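Local coordinates for protein SxtG (Microseira wollei, PDB 6U1R) that transfers amidino groups as an amidinotransferase of the saxitoxin biosynthetic pathway, probably through an amidino-cysteine intermediate, at residues A[192-197]-A[230-235]; A[32-37]-A[272-277]. All blocks are in the same frame, centred on the assembly; numbering follows the deposited sequence.

Contact 1 of 2, residues A[192-197]-A[230-235]; sequences FNFQFP and KSHVTN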
loop_
_atom_site.group_PDB
_atom_site.type_symbol
_atom_site.label_atom_id
_atom_site.label_comp_id
_atom_site.label_asym_id
_atom_site.label_seq_id
_atom_site.Cartn_x
_atom_site.Cartn_y
_atom_site.Cartn_z
ATOM N N PHE A 192 -5.367 22.412 -10.998
ATOM C CA PHE A 192 -6.219 23.467 -10.462
ATOM C C PHE A 192 -6.667 24.466 -11.520
ATOM O O PHE A 192 -7.447 25.365 -11.203
ATOM C CB PHE A 192 -5.504 24.173 -9.306
ATOM C CG PHE A 192 -5.445 23.341 -8.055
ATOM C CD1 PHE A 192 -6.524 23.304 -7.183
ATOM C CD2 PHE A 192 -4.335 22.554 -7.773
ATOM C CE1 PHE A 192 -6.488 22.525 -6.033
ATOM C CE2 PHE A 192 -4.285 21.773 -6.618
ATOM C CZ PHE A 192 -5.361 21.759 -5.749
ATOM N N ASN A 193 -6.237 24.308 -12.771
ATOM C CA ASN A 193 -6.773 25.090 -13.876
ATOM C C ASN A 193 -7.784 24.301 -14.703
ATOM O O ASN A 193 -8.125 24.714 -15.813
ATOM C CB ASN A 193 -5.635 25.593 -14.762
ATOM C CG ASN A 193 -4.637 26.440 -13.991
ATOM O OD1 ASN A 193 -5.019 27.228 -13.129
ATOM N ND2 ASN A 193 -3.354 26.258 -14.277
ATOM N N PHE A 194 -8.293 23.188 -14.172
ATOM C CA PHE A 194 -9.104 22.292 -14.982
ATOM C C PHE A 194 -10.401 22.966 -15.422
ATOM O O PHE A 194 -11.020 23.714 -14.663
ATOM C CB PHE A 194 -9.435 21.006 -14.217
ATOM C CG PHE A 194 -10.264 20.038 -15.014
ATOM C CD1 PHE A 194 -9.657 19.175 -15.912
ATOM C CD2 PHE A 194 -11.648 20.006 -14.887
ATOM C CE1 PHE A 194 -10.410 18.282 -16.662
ATOM C CE2 PHE A 194 -12.408 19.114 -15.634
ATOM C CZ PHE A 194 -11.793 18.261 -16.527
ATOM N N GLN A 195 -10.805 22.684 -16.661
ATOM C CA GLN A 195 -12.132 22.995 -17.176
ATOM C C GLN A 195 -12.583 21.830 -18.047
ATOM O O GLN A 195 -11.769 21.202 -18.729
ATOM C CB GLN A 195 -12.157 24.295 -18.017
ATOM C CG GLN A 195 -11.670 25.530 -17.298
ATOM C CD GLN A 195 -12.565 25.959 -16.147
ATOM O OE1 GLN A 195 -13.704 25.504 -16.012
ATOM N NE2 GLN A 195 -12.051 26.845 -15.310
ATOM N N PHE A 196 -13.882 21.543 -18.033
ATOM C CA PHE A 196 -14.387 20.477 -18.886
ATOM C C PHE A 196 -13.974 20.746 -20.333
ATOM O O PHE A 196 -13.982 21.904 -20.769
ATOM C CB PHE A 196 -15.910 20.373 -18.797
ATOM C CG PHE A 196 -16.426 19.849 -17.475
ATOM C CD1 PHE A 196 -16.059 18.599 -16.999
ATOM C CD2 PHE A 196 -17.318 20.602 -16.731
ATOM C CE1 PHE A 196 -16.557 18.127 -15.777
ATOM C CE2 PHE A 196 -17.824 20.131 -15.528
ATOM C CZ PHE A 196 -17.440 18.890 -15.051
ATOM N N PRO A 197 -13.596 19.721 -21.097
ATOM C CA PRO A 197 -13.333 19.917 -22.529
ATOM C C PRO A 197 -14.567 20.395 -23.282
ATOM O O PRO A 197 -15.704 20.216 -22.848
ATOM C CB PRO A 197 -12.915 18.524 -23.015
ATOM C CG PRO A 197 -12.586 17.738 -21.811
ATOM C CD PRO A 197 -13.297 18.348 -20.652
ATOM N N LYS A 230 -9.568 5.783 -17.650
ATOM C CA LYS A 230 -9.154 7.002 -16.963
ATOM C C LYS A 230 -10.390 7.767 -16.482
ATOM O O LYS A 230 -11.467 7.660 -17.064
ATOM C CB LYS A 230 -8.319 7.878 -17.903
ATOM C CG LYS A 230 -6.957 7.259 -18.299
ATOM C CD LYS A 230 -6.130 8.192 -19.197
ATOM C CE LYS A 230 -5.402 9.236 -18.367
ATOM N NZ LYS A 230 -4.607 10.132 -19.230
ATOM N N SER A 231 -10.240 8.526 -15.400
ATOM C CA SER A 231 -11.370 9.237 -14.800
ATOM C C SER A 231 -10.833 10.393 -13.973
ATOM O O SER A 231 -9.637 10.675 -13.984
ATOM C CB SER A 231 -12.210 8.306 -13.922
ATOM O OG SER A 231 -11.486 8.008 -12.757
ATOM N N HIS A 232 -11.725 11.062 -13.235
ATOM C CA HIS A 232 -11.253 12.104 -12.331
ATOM C C HIS A 232 -10.431 11.579 -11.160
ATOM O O HIS A 232 -9.856 12.406 -10.452
ATOM C CB HIS A 232 -12.423 12.927 -11.826
ATOM C CG HIS A 232 -12.994 13.818 -12.883
ATOM N ND1 HIS A 232 -12.251 14.802 -13.496
ATOM C CD2 HIS A 232 -14.213 13.847 -13.472
ATOM C CE1 HIS A 232 -12.993 15.421 -14.394
ATOM N NE2 HIS A 232 -14.192 14.864 -14.399
ATOM N N VAL A 233 -10.330 10.265 -10.945
ATOM C CA VAL A 233 -9.484 9.732 -9.884
ATOM C C VAL A 233 -8.441 8.724 -10.370
ATOM O O VAL A 233 -7.488 8.456 -9.625
ATOM C CB VAL A 233 -10.326 9.107 -8.746
ATOM C CG1 VAL A 233 -11.230 10.156 -8.120
ATOM C CG2 VAL A 233 -11.130 7.916 -9.255
ATOM N N THR A 234 -8.557 8.173 -11.577
ATOM C CA THR A 234 -7.651 7.135 -12.070
ATOM C C THR A 234 -6.836 7.711 -13.225
ATOM O O THR A 234 -7.414 8.137 -14.226
ATOM C CB THR A 234 -8.438 5.898 -12.520
ATOM O OG1 THR A 234 -9.058 5.281 -11.378
ATOM C CG2 THR A 234 -7.521 4.875 -13.176
ATOM N N ASN A 235 -5.511 7.748 -13.075
ATOM C CA ASN A 235 -4.630 8.279 -14.105
ATOM C C ASN A 235 -3.824 7.170 -14.775
ATOM O O ASN A 235 -3.968 5.980 -14.481
ATOM C CB ASN A 235 -3.712 9.378 -13.534
ATOM C CG ASN A 235 -2.753 8.879 -12.464
ATOM O OD1 ASN A 235 -2.734 7.699 -12.102
ATOM N ND2 ASN A 235 -1.954 9.793 -11.935
#

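Contact 2 of 2, residues A[32-37]-A[272-277]; sequences NEWDAL and LAPGKI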
loop_
_atom_site.group_PDB
_atom_site.type_symbol
_atom_site.label_atom_id
_atom_site.label_comp_id
_atom_site.label_asym_id
_atom_site.label_seq_id
_atom_site.Cartn_x
_atom_site.Cartn_y
_atom_site.Cartn_z
ATOM N N ASN A 32 -14.151 -12.741 -11.872
ATOM C CA ASN A 32 -15.001 -12.042 -12.831
ATOM C C ASN A 32 -16.253 -11.580 -12.093
ATOM O O ASN A 32 -16.399 -11.806 -10.891
ATOM C CB ASN A 32 -15.321 -12.964 -14.009
ATOM C CG ASN A 32 -15.883 -14.263 -13.538
ATOM O OD1 ASN A 32 -16.931 -14.280 -12.894
ATOM N ND2 ASN A 32 -15.161 -15.367 -13.778
ATOM N N GLU A 33 -17.177 -10.957 -12.820
ATOM C CA GLU A 33 -18.347 -10.339 -12.192
ATOM C C GLU A 33 -19.550 -11.277 -12.064
ATOM O O GLU A 33 -20.577 -10.853 -11.529
ATOM C CB GLU A 33 -18.774 -9.086 -12.979
ATOM C CG GLU A 33 -17.642 -8.068 -13.252
ATOM C CD GLU A 33 -17.134 -7.325 -12.007
ATOM O OE1 GLU A 33 -17.845 -7.293 -10.980
ATOM O OE2 GLU A 33 -15.993 -6.790 -12.066
ATOM N N TRP A 34 -19.456 -12.535 -12.514
ATOM C CA TRP A 34 -20.655 -13.346 -12.729
ATOM C C TRP A 34 -20.611 -14.762 -12.161
ATOM O O TRP A 34 -21.676 -15.388 -12.100
ATOM C CB TRP A 34 -20.963 -13.469 -14.229
ATOM C CG TRP A 34 -19.827 -14.063 -14.999
ATOM C CD1 TRP A 34 -19.485 -15.391 -15.067
ATOM C CD2 TRP A 34 -18.867 -13.359 -15.801
ATOM N NE1 TRP A 34 -18.377 -15.551 -15.856
ATOM C CE2 TRP A 34 -17.979 -14.325 -16.327
ATOM C CE3 TRP A 34 -18.678 -12.012 -16.139
ATOM C CZ2 TRP A 34 -16.918 -13.984 -17.157
ATOM C CZ3 TRP A 34 -17.613 -11.677 -16.957
ATOM C CH2 TRP A 34 -16.764 -12.657 -17.474
ATOM N N ASP A 35 -19.449 -15.320 -11.828
ATOM C CA ASP A 35 -19.444 -16.679 -11.297
ATOM C C ASP A 35 -20.294 -16.739 -10.022
ATOM O O ASP A 35 -20.484 -15.739 -9.314
ATOM C CB ASP A 35 -18.011 -17.166 -11.012
ATOM C CG ASP A 35 -17.251 -17.623 -12.254
ATOM O OD1 ASP A 35 -17.857 -17.949 -13.306
ATOM O OD2 ASP A 35 -16.003 -17.693 -12.163
ATOM N N ALA A 36 -20.816 -17.932 -9.737
ATOM C CA ALA A 36 -21.791 -18.125 -8.665
ATOM C C ALA A 36 -21.328 -17.523 -7.339
ATOM O O ALA A 36 -20.313 -17.942 -6.773
ATOM C CB ALA A 36 -22.070 -19.626 -8.502
ATOM N N LEU A 37 -22.095 -16.559 -6.829
ATOM C CA LEU A 37 -21.662 -15.731 -5.702
ATOM C C LEU A 37 -21.859 -16.482 -4.390
ATOM O O LEU A 37 -22.978 -16.904 -4.075
ATOM C CB LEU A 37 -22.437 -14.418 -5.694
ATOM C CG LEU A 37 -22.046 -13.358 -4.652
ATOM C CD1 LEU A 37 -20.583 -12.994 -4.779
ATOM C CD2 LEU A 37 -22.935 -12.125 -4.799
ATOM N N LEU A 272 -21.885 -9.015 -17.783
ATOM C CA LEU A 272 -22.945 -9.735 -17.081
ATOM C C LEU A 272 -22.761 -11.246 -17.063
ATOM O O LEU A 272 -23.190 -11.885 -16.108
ATOM C CB LEU A 272 -24.313 -9.428 -17.701
ATOM C CG LEU A 272 -24.718 -7.951 -17.742
ATOM C CD1 LEU A 272 -26.125 -7.809 -18.299
ATOM C CD2 LEU A 272 -24.615 -7.311 -16.368
ATOM N N ALA A 273 -22.121 -11.807 -18.078
ATOM C CA ALA A 273 -21.932 -13.239 -18.250
ATOM C C ALA A 273 -20.956 -13.446 -19.397
ATOM O O ALA A 273 -20.733 -12.537 -20.189
ATOM C CB ALA A 273 -23.261 -13.952 -18.557
ATOM N N PRO A 274 -20.358 -14.640 -19.504
ATOM C CA PRO A 274 -19.506 -14.912 -20.666
ATOM C C PRO A 274 -20.229 -14.585 -21.962
ATOM O O PRO A 274 -21.345 -15.050 -22.196
ATOM C CB PRO A 274 -19.184 -16.408 -20.525
ATOM C CG PRO A 274 -19.265 -16.645 -19.050
ATOM C CD PRO A 274 -20.430 -15.792 -18.590
ATOM N N GLY A 275 -19.613 -13.736 -22.784
ATOM C CA GLY A 275 -20.159 -13.300 -24.053
ATOM C C GLY A 275 -21.208 -12.198 -23.994
ATOM O O GLY A 275 -21.791 -11.885 -25.039
ATOM N N LYS A 276 -21.487 -11.619 -22.818
ATOM C CA LYS A 276 -22.564 -10.636 -22.647
ATOM C C LYS A 276 -22.067 -9.439 -21.839
ATOM O O LYS A 276 -21.739 -9.586 -20.662
ATOM C CB LYS A 276 -23.763 -11.263 -21.923
ATOM C CG LYS A 276 -24.289 -12.563 -22.536
ATOM C CD LYS A 276 -24.848 -12.340 -23.919
ATOM C CE LYS A 276 -25.220 -13.671 -24.592
ATOM N NZ LYS A 276 -26.304 -14.346 -23.855
ATOM N N ILE A 277 -22.063 -8.253 -22.439
ATOM C CA ILE A 277 -21.595 -7.055 -21.752
ATOM C C ILE A 277 -22.573 -5.911 -21.997
ATOM O O ILE A 277 -22.941 -5.624 -23.141
ATOM C CB ILE A 277 -20.155 -6.698 -22.177
ATOM C CG1 ILE A 277 -19.590 -5.550 -21.335
ATOM C CG2 ILE A 277 -20.050 -6.438 -23.692
ATOM C CD1 ILE A 277 -18.066 -5.486 -21.392
#

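Contact 1 of 2, residues A[192-197]-A[230-235]
Phe-194 and His-232 meet as an offset edge-to-face aromatic pair. The imidazole turns its edge toward the phenyl face, with the ring planes at 88° and the centroids 5.5 Å apart. The touching atom of the histidine is CE1, which lies 3.7 Å from CZ of Phe-194, on the rim of the phenyl ring. CZ sits in the imidazole plane. Phe-194 reaches across because its CG is anti to the backbone N (chi1 -180°). Phe-196 makes a looser contact: its ring edge approaches His-232, with CE1 of Phe-196 4.3 Å from NE2 of His-232.

Both loops belong to the pentein (alpha/beta-propeller) fold expected of this AGAT-like amidinotransferase family. One loop precedes strand 219-222; the other joins strand 225-229 to helix 236-245.

Both imidazole nitrogens are engaged beyond this pair. ND1 of His-232 hydrogen-bonds to the backbone N of Val-206, and NE2 hydrogen-bonds to the carbonyl O of Pro-260. These two bonds fix the rotation of the ring. Behind the histidine, Ser-231 OG accepts from Val-233 N at 3.1 Å, an ST turn. It also accepts from Thr-234 N at 3.2 Å, an ST motif. Asp-218 holds both the Ser-231 and the Thr-234 hydroxyl. Thr-234 OG1 also hydrogen-bonds to the backbone N of Asp-215, a predicted active-site residue. Asn-235 then N-caps helix 236-245, its OD1 bonding to Gly-238 N.

Contact 2 of 2, residues A[32-37]-A[272-277]
Leu-272 meets Trp-34 through its backbone, since its side chain starts away from residues 32-37. Its carbonyl O lies 3.3 Å from CB of Trp-34. This oxygen is buried by the contact and has no hydrogen-bond partner in the model.

Ala-273 comes next and passes over one face of the indole. Its CA is 3.9 Å from CD2 of Trp-34 and makes a CH-pi contact with the five-membered ring. Its methyl group points away, so the backbone does the packing.

Pro-274 lies over the same face, farther along toward the pyrrole nitrogen. Its CD is 3.4 Å from NE1 of Trp-34 and stands 17° off the normal of the five-membered ring, a second and closer CH-pi contact. CG of Pro-274 is 3.5 Å from NE1 of Trp-34, so one side of the pyrrolidine ring rests on the indole.

The opposite indole face carries Asn-32 OD1. Asn-32 OD1 accepts from Trp-34 N at 3.1 Å, an Asx turn. Asn-32 OD1 also accepts from Asp-35 N at 2.9 Å, an Asx motif. Asn-32 ND2 in turn donates to Asp-35 OD2, meeting it from above the carboxylate plane. The indole is therefore held between the amide oxygen and the proline. Trp-34 CG sits between its backbone N and carbonyl carbon (chi1 58°), which lays the indole flat against Ala-273 and Pro-274. The ring of Tyr-382 adds an edge-to-face contact.

Gly-275 adopts positive phi within the turn, and Lys-276 begins the return strand. Lys-276 N bonds to Ala-273 O across the turn. Lys-276 O receives Leu-272 N, and Ala-273 N more weakly. The tryptophan thus packs on a beta-hairpin, strands 269-273 and 276-279, with a type II turn and a classic beta bulge.

The centre of the chain lies between contact 1 and contact 2. Their own centres are 31 Å apart, and their nearest atoms are about 14 Å apart, so they do not touch. In sequence, the residues of contact 1 fall within the span of chain that contact 2 brings together. Contact 1 is the one nearer to the predicted active site: the side chain of His-232 is about 9 Å from that of Asp-215 and about 9 Å from that of His-264. Contact 2 lies away from the predicted catalytic residues and joins the N-terminal segment 32-37 to a hairpin. Neither contact is touched by the second chain of the assembly.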